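Local coordinates for protein Non-reducing end alpha-L-arabinofuranosidase BoGH43B (Bacteroides ovatus, PDB 5JOZ) that hydrolyses terminal non-reducing alpha-L-arabinofuranoside residues from xyloglucan side branches, as a glycoside hydrolase family 43 enzyme of the gut bacterium's xyloglucan pathway, at residues P17-V22 against F26-S31; V41-D46 against K51-A56. All coordinates share one frame; numbering follows the deposited sequence.

Contact 1. Residues P17-V22 against F26-S31; sequences PSICRV and FYLVTS
The first beta hairpin of the family 43 catalytic domain, a five-bladed beta-propeller in this family, pairs Ser18 with Val29 and Cys20 with Tyr27 as antiparallel hydrogen-bonded pairs. Ser18 N gives to Val29 O and Val29 N to Ser18 O, each 3.0 Å long, and Cys20 and Tyr27 exchange a matching couple. At the non-hydrogen-bonded pair between them, Ile19 with Leu28, the strands draw closer, and Leu28 CA lies 3.2 Å from Ser18 O in a CA-H...O contact. Arg21 and Phe26 share a face with Ile19 and Leu28. The Arg21 side chain runs over one face of the Phe26 ring, CG 3.9 Å from the ring centroid in a CH-pi contact, displaced toward the rim; Arg21 CD also lies against Phe26 CE2 and CZ. With CG of Phe26 beside its own backbone N (chi1 -63°), the ring leans over the first strand and its CD2 also meets Ile19 CD1, 4.3 Å away. The guanidinium does not stack on it, its plane turned 67° from the ring; NE bonds to Gln243 O and NH2 to Gly23 O. Replacing Phe26 by an alanine would remove the ring and is likely to leave the Arg21 methylenes and Ile19 CD1 without the surface they pack on. On the face of Ser18, Cys20, Tyr27 and Val29, the Tyr27 ring takes Val22 CG2 at its edge, 4.3 Å from Tyr27 CD2. Ser18 OG is bonded to Asp240 and Leu80 N. Strand 18-22 is one edge of its four-stranded blade, the inner strand as in other propellers; strand 40-44 flanks 25-29, while strands 74-83 and 249-256 pack against the hairpin.

Contact 2. Residues V41-D46 against K51-A56; sequences VYHSKD and KLIGHA
Lys51 starts the last strand of the sheet by exchanging two backbone hydrogen bonds with His43: its N gives to His43 O at 3.0 Å, and its O accepts from His43 N at 2.8 Å. Leu52, the non-hydrogen-bonded partner of Tyr42, lays CD1 over one face of the tyrosine ring, 4.3 Å from the centroid and offset toward the rim. The phenol oxygen of Tyr42 bonds to Asn14. At Ile53 the register slips: Ile53 and Gly54 both face Val41, a classic beta bulge. Ile53 N bonds to Val41 O at 3.0 Å, nearly in line with the carbonyl. Its CG1 stands between its own backbone N and carbonyl carbon (chi1 61°), which brings that atom within 3.2 Å of the same oxygen and 3.9 Å from Val41 CG1. The other branch, CG2, touches His43 CB at 3.8 Å. Gly54 O then accepts from Val41 N at 2.8 Å; the N-H points almost straight at the oxygen (178°), yet the donor stands 42° out of the carbonyl plane. His55 turns its side chain away from Val41, and at Ala56, where the chain rounds a corner, the backbone N meets Val41 CG2. Strand 51-55 is the far edge of its four-stranded sheet, with strand 40-44 between it and strand 25-29, whose Tyr27 stacks on the His43 ring and touches Ile53.

From the N terminus the chain runs up strand 18-22 and turns back into 25-29, closing contact 1; it then wanders through a longer connection before strand 40-44 and a short loop lead into 51-55, closing contact 2. The two hairpins follow in series, neither nested nor crossed, and strands 25-29 and 40-44 join them: Leu28 O lies 2.8 Å from Tyr42 N, and Phe26 N is equally near Ser44 O, both probable hydrogen bonds. The result is one up-and-down antiparallel sheet, a single propeller blade. Contact 1 begins directly after Asp16, the inferred proton acceptor, whereas contact 2 ends the blade at its other edge, strand 51-55.

Contact 1. Residues P17-V22 against F26-S31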
loop_
_atom_site.group_PDB
_atom_site.type_symbol
_atom_site.label_atom_id
_atom_site.label_comp_id
_atom_site.label_asym_id
_atom_site.label_seq_id
_atom_site.Cartn_x
_atom_site.Cartn_y
_atom_site.Cartn_z
ATOM N N PRO A 17 1.093 -3.356 8.002
ATOM C CA PRO A 17 0.673 -4.730 7.778
ATOM C C PRO A 17 -0.096 -5.285 8.961
ATOM O O PRO A 17 0.344 -5.090 10.105
ATOM C CB PRO A 17 2.002 -5.480 7.596
ATOM C CG PRO A 17 2.992 -4.686 8.366
ATOM C CD PRO A 17 2.556 -3.262 8.164
ATOM N N SER A 18 -1.223 -5.954 8.697
ATOM C CA SER A 18 -1.923 -6.726 9.729
ATOM C C SER A 18 -2.131 -8.163 9.268
ATOM O O SER A 18 -2.566 -8.394 8.143
ATOM C CB SER A 18 -3.251 -6.083 10.080
ATOM O OG SER A 18 -3.901 -6.822 11.084
ATOM N N ILE A 19 -1.846 -9.118 10.154
ATOM C CA ILE A 19 -1.811 -10.549 9.804
ATOM C C ILE A 19 -2.760 -11.385 10.655
ATOM O O ILE A 19 -3.033 -11.036 11.789
ATOM C CB ILE A 19 -0.379 -11.122 9.969
ATOM C CG1 ILE A 19 -0.246 -12.482 9.280
ATOM C CG2 ILE A 19 0.032 -11.234 11.440
ATOM C CD1 ILE A 19 1.183 -12.811 8.911
ATOM N N CYS A 20 -3.245 -12.495 10.102
ATOM C CA CYS A 20 -3.888 -13.535 10.902
ATOM C C CYS A 20 -3.638 -14.895 10.294
ATOM O O CYS A 20 -3.502 -15.028 9.075
ATOM C CB CYS A 20 -5.394 -13.289 11.074
ATOM S SG CYS A 20 -6.402 -13.663 9.627
ATOM N N ARG A 21 -3.570 -15.898 11.162
ATOM C CA ARG A 21 -3.396 -17.285 10.770
ATOM C C ARG A 21 -4.707 -18.015 11.004
ATOM O O ARG A 21 -5.286 -17.943 12.086
ATOM C CB ARG A 21 -2.292 -17.941 11.590
ATOM C CG ARG A 21 -1.936 -19.339 11.120
ATOM C CD ARG A 21 -0.887 -19.971 12.018
ATOM N NE ARG A 21 -1.386 -20.172 13.373
ATOM C CZ ARG A 21 -2.252 -21.114 13.737
ATOM N NH1 ARG A 21 -2.636 -21.188 15.010
ATOM N NH2 ARG A 21 -2.755 -21.976 12.853
ATOM N N VAL A 22 -5.158 -18.712 9.968
ATOM C CA VAL A 22 -6.347 -19.545 10.011
ATOM C C VAL A 22 -5.903 -20.947 9.577
ATOM O O VAL A 22 -5.795 -21.215 8.382
ATOM C CB VAL A 22 -7.423 -18.990 9.055
ATOM C CG1 VAL A 22 -8.675 -19.862 9.094
ATOM C CG2 VAL A 22 -7.739 -17.532 9.389
ATOM N N PHE A 26 -2.172 -18.130 6.033
ATOM C CA PHE A 26 -1.898 -16.792 6.556
ATOM C C PHE A 26 -2.458 -15.758 5.608
ATOM O O PHE A 26 -2.333 -15.897 4.409
ATOM C CB PHE A 26 -0.400 -16.549 6.724
ATOM C CG PHE A 26 0.246 -17.461 7.717
ATOM C CD1 PHE A 26 0.694 -18.715 7.330
ATOM C CD2 PHE A 26 0.402 -17.076 9.043
ATOM C CE1 PHE A 26 1.288 -19.570 8.242
ATOM C CE2 PHE A 26 0.997 -17.923 9.958
ATOM C CZ PHE A 26 1.440 -19.175 9.554
ATOM N N TYR A 27 -3.050 -14.711 6.170
ATOM C CA TYR A 27 -3.634 -13.621 5.403
ATOM C C TYR A 27 -3.133 -12.301 5.957
ATOM O O TYR A 27 -2.909 -12.156 7.160
ATOM C CB TYR A 27 -5.153 -13.703 5.474
ATOM C CG TYR A 27 -5.663 -14.997 4.905
ATOM C CD1 TYR A 27 -5.718 -15.192 3.528
ATOM C CD2 TYR A 27 -6.071 -16.037 5.727
ATOM C CE1 TYR A 27 -6.165 -16.388 2.990
ATOM C CE2 TYR A 27 -6.532 -17.233 5.197
ATOM C CZ TYR A 27 -6.568 -17.404 3.828
ATOM O OH TYR A 27 -7.010 -18.580 3.282
ATOM N N LEU A 28 -2.961 -11.334 5.071
ATOM C CA LEU A 28 -2.361 -10.065 5.426
ATOM C C LEU A 28 -2.924 -8.926 4.601
ATOM O O LEU A 28 -3.155 -9.077 3.408
ATOM C CB LEU A 28 -0.848 -10.162 5.241
ATOM C CG LEU A 28 0.057 -9.031 5.710
ATOM C CD1 LEU A 28 1.434 -9.608 6.046
ATOM C CD2 LEU A 28 0.194 -7.939 4.662
ATOM N N VAL A 29 -3.114 -7.783 5.256
ATOM C CA VAL A 29 -3.597 -6.571 4.616
ATOM C C VAL A 29 -2.659 -5.428 4.862
ATOM O O VAL A 29 -2.005 -5.378 5.884
ATOM C CB VAL A 29 -4.993 -6.126 5.117
ATOM C CG1 VAL A 29 -6.079 -6.982 4.483
ATOM C CG2 VAL A 29 -5.084 -6.145 6.647
ATOM N N THR A 30 -2.667 -4.476 3.932
ATOM C CA THR A 30 -1.880 -3.266 4.030
ATOM C C THR A 30 -2.744 -2.075 3.647
ATOM O O THR A 30 -3.709 -2.234 2.909
ATOM C CB THR A 30 -0.648 -3.344 3.082
ATOM O OG1 THR A 30 -1.062 -3.673 1.751
ATOM C CG2 THR A 30 0.307 -4.412 3.567
ATOM N N SER A 31 -2.365 -0.891 4.132
ATOM C CA SER A 31 -3.091 0.347 3.868
ATOM C C SER A 31 -2.887 0.907 2.437
ATOM O O SER A 31 -1.821 0.767 1.828
ATOM C CB SER A 31 -2.747 1.403 4.927
ATOM O OG SER A 31 -1.352 1.619 5.039
#

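Contact 2. Residues V41-D46 against K51-A56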
loop_
_atom_site.group_PDB
_atom_site.type_symbol
_atom_site.label_atom_id
_atom_site.label_comp_id
_atom_site.label_asym_id
_atom_site.label_seq_id
_atom_site.Cartn_x
_atom_site.Cartn_y
_atom_site.Cartn_z
ATOM N N VAL A 41 -5.593 -7.987 0.114
ATOM C CA VAL A 41 -5.477 -9.183 0.935
ATOM C C VAL A 41 -4.473 -10.115 0.274
ATOM O O VAL A 41 -4.748 -10.646 -0.797
ATOM C CB VAL A 41 -6.812 -9.951 1.019
ATOM C CG1 VAL A 41 -6.644 -11.228 1.836
ATOM C CG2 VAL A 41 -7.908 -9.075 1.596
ATOM N N TYR A 42 -3.333 -10.330 0.932
ATOM C CA TYR A 42 -2.323 -11.289 0.484
ATOM C C TYR A 42 -2.475 -12.620 1.245
ATOM O O TYR A 42 -2.928 -12.634 2.380
ATOM C CB TYR A 42 -0.918 -10.720 0.706
ATOM C CG TYR A 42 -0.653 -9.386 0.028
ATOM C CD1 TYR A 42 -0.174 -9.320 -1.296
ATOM C CD2 TYR A 42 -0.871 -8.191 0.705
ATOM C CE1 TYR A 42 0.083 -8.095 -1.904
ATOM C CE2 TYR A 42 -0.626 -6.961 0.105
ATOM C CZ TYR A 42 -0.148 -6.912 -1.200
ATOM O OH TYR A 42 0.076 -5.673 -1.782
ATOM N N HIS A 43 -2.072 -13.719 0.607
ATOM C CA HIS A 43 -2.195 -15.067 1.148
ATOM C C HIS A 43 -0.817 -15.732 1.144
ATOM O O HIS A 43 -0.081 -15.597 0.182
ATOM C CB HIS A 43 -3.186 -15.855 0.295
ATOM C CG HIS A 43 -3.348 -17.290 0.691
ATOM N ND1 HIS A 43 -3.696 -18.269 -0.214
ATOM C CD2 HIS A 43 -3.229 -17.911 1.887
ATOM C CE1 HIS A 43 -3.767 -19.432 0.402
ATOM N NE2 HIS A 43 -3.494 -19.243 1.679
ATOM N N SER A 44 -0.464 -16.413 2.236
ATOM C CA SER A 44 0.760 -17.224 2.297
ATOM C C SER A 44 0.530 -18.524 3.077
ATOM O O SER A 44 -0.414 -18.621 3.861
ATOM C CB SER A 44 1.893 -16.407 2.933
ATOM O OG SER A 44 3.142 -17.093 2.938
ATOM N N LYS A 45 1.383 -19.518 2.824
ATOM C CA LYS A 45 1.506 -20.727 3.659
ATOM C C LYS A 45 2.831 -20.832 4.439
ATOM O O LYS A 45 2.977 -21.721 5.281
ATOM C CB LYS A 45 1.307 -21.983 2.798
ATOM C CG LYS A 45 -0.046 -21.986 2.098
ATOM C CD LYS A 45 -0.437 -23.336 1.527
ATOM C CE LYS A 45 -1.938 -23.397 1.258
ATOM N NZ LYS A 45 -2.703 -23.807 2.464
ATOM N N ASP A 46 3.774 -19.926 4.188
ATOM C CA ASP A 46 5.089 -19.960 4.852
ATOM C C ASP A 46 5.564 -18.620 5.448
ATOM O O ASP A 46 6.725 -18.513 5.857
ATOM C CB ASP A 46 6.142 -20.524 3.882
ATOM C CG ASP A 46 6.284 -19.703 2.581
ATOM O OD1 ASP A 46 5.900 -18.514 2.522
ATOM O OD2 ASP A 46 6.803 -20.270 1.598
ATOM N N LYS A 51 0.918 -14.025 -2.131
ATOM C CA LYS A 51 0.150 -13.903 -3.358
ATOM C C LYS A 51 -1.060 -13.033 -3.088
ATOM O O LYS A 51 -1.769 -13.244 -2.091
ATOM C CB LYS A 51 -0.319 -15.288 -3.834
ATOM C CG LYS A 51 -1.165 -15.277 -5.105
ATOM C CD LYS A 51 -1.369 -16.674 -5.680
ATOM C CE LYS A 51 -1.255 -16.697 -7.203
ATOM N NZ LYS A 51 -2.505 -16.257 -7.870
ATOM N N LEU A 52 -1.315 -12.090 -3.999
ATOM C CA LEU A 52 -2.465 -11.199 -3.895
ATOM C C LEU A 52 -3.690 -11.995 -4.316
ATOM O O LEU A 52 -3.677 -12.612 -5.382
ATOM C CB LEU A 52 -2.259 -9.992 -4.811
ATOM C CG LEU A 52 -3.316 -8.895 -4.865
ATOM C CD1 LEU A 52 -3.514 -8.254 -3.496
ATOM C CD2 LEU A 52 -2.907 -7.861 -5.899
ATOM N N ILE A 53 -4.727 -12.017 -3.474
ATOM C CA ILE A 53 -5.968 -12.770 -3.773
ATOM C C ILE A 53 -7.248 -11.933 -3.866
ATOM O O ILE A 53 -8.263 -12.410 -4.378
ATOM C CB ILE A 53 -6.207 -13.929 -2.765
ATOM C CG1 ILE A 53 -6.355 -13.421 -1.322
ATOM C CG2 ILE A 53 -5.086 -14.964 -2.852
ATOM C CD1 ILE A 53 -7.097 -14.405 -0.444
ATOM N N GLY A 54 -7.217 -10.704 -3.364
ATOM C CA GLY A 54 -8.388 -9.842 -3.415
ATOM C C GLY A 54 -8.097 -8.541 -2.711
ATOM O O GLY A 54 -6.942 -8.248 -2.378
ATOM N N HIS A 55 -9.145 -7.756 -2.503
ATOM C CA HIS A 55 -9.067 -6.529 -1.724
ATOM C C HIS A 55 -10.276 -6.493 -0.801
ATOM O O HIS A 55 -11.366 -6.914 -1.189
ATOM C CB HIS A 55 -9.049 -5.316 -2.658
ATOM C CG HIS A 55 -7.893 -5.308 -3.610
ATOM N ND1 HIS A 55 -7.841 -6.123 -4.719
ATOM C CD2 HIS A 55 -6.739 -4.599 -3.612
ATOM C CE1 HIS A 55 -6.698 -5.928 -5.352
ATOM N NE2 HIS A 55 -6.017 -5.002 -4.706
ATOM N N ALA A 56 -10.092 -6.007 0.420
ATOM C CA ALA A 56 -11.206 -5.907 1.361
ATOM C C ALA A 56 -12.252 -4.934 0.841
ATOM O O ALA A 56 -13.444 -5.152 1.026
ATOM C CB ALA A 56 -10.731 -5.473 2.729
#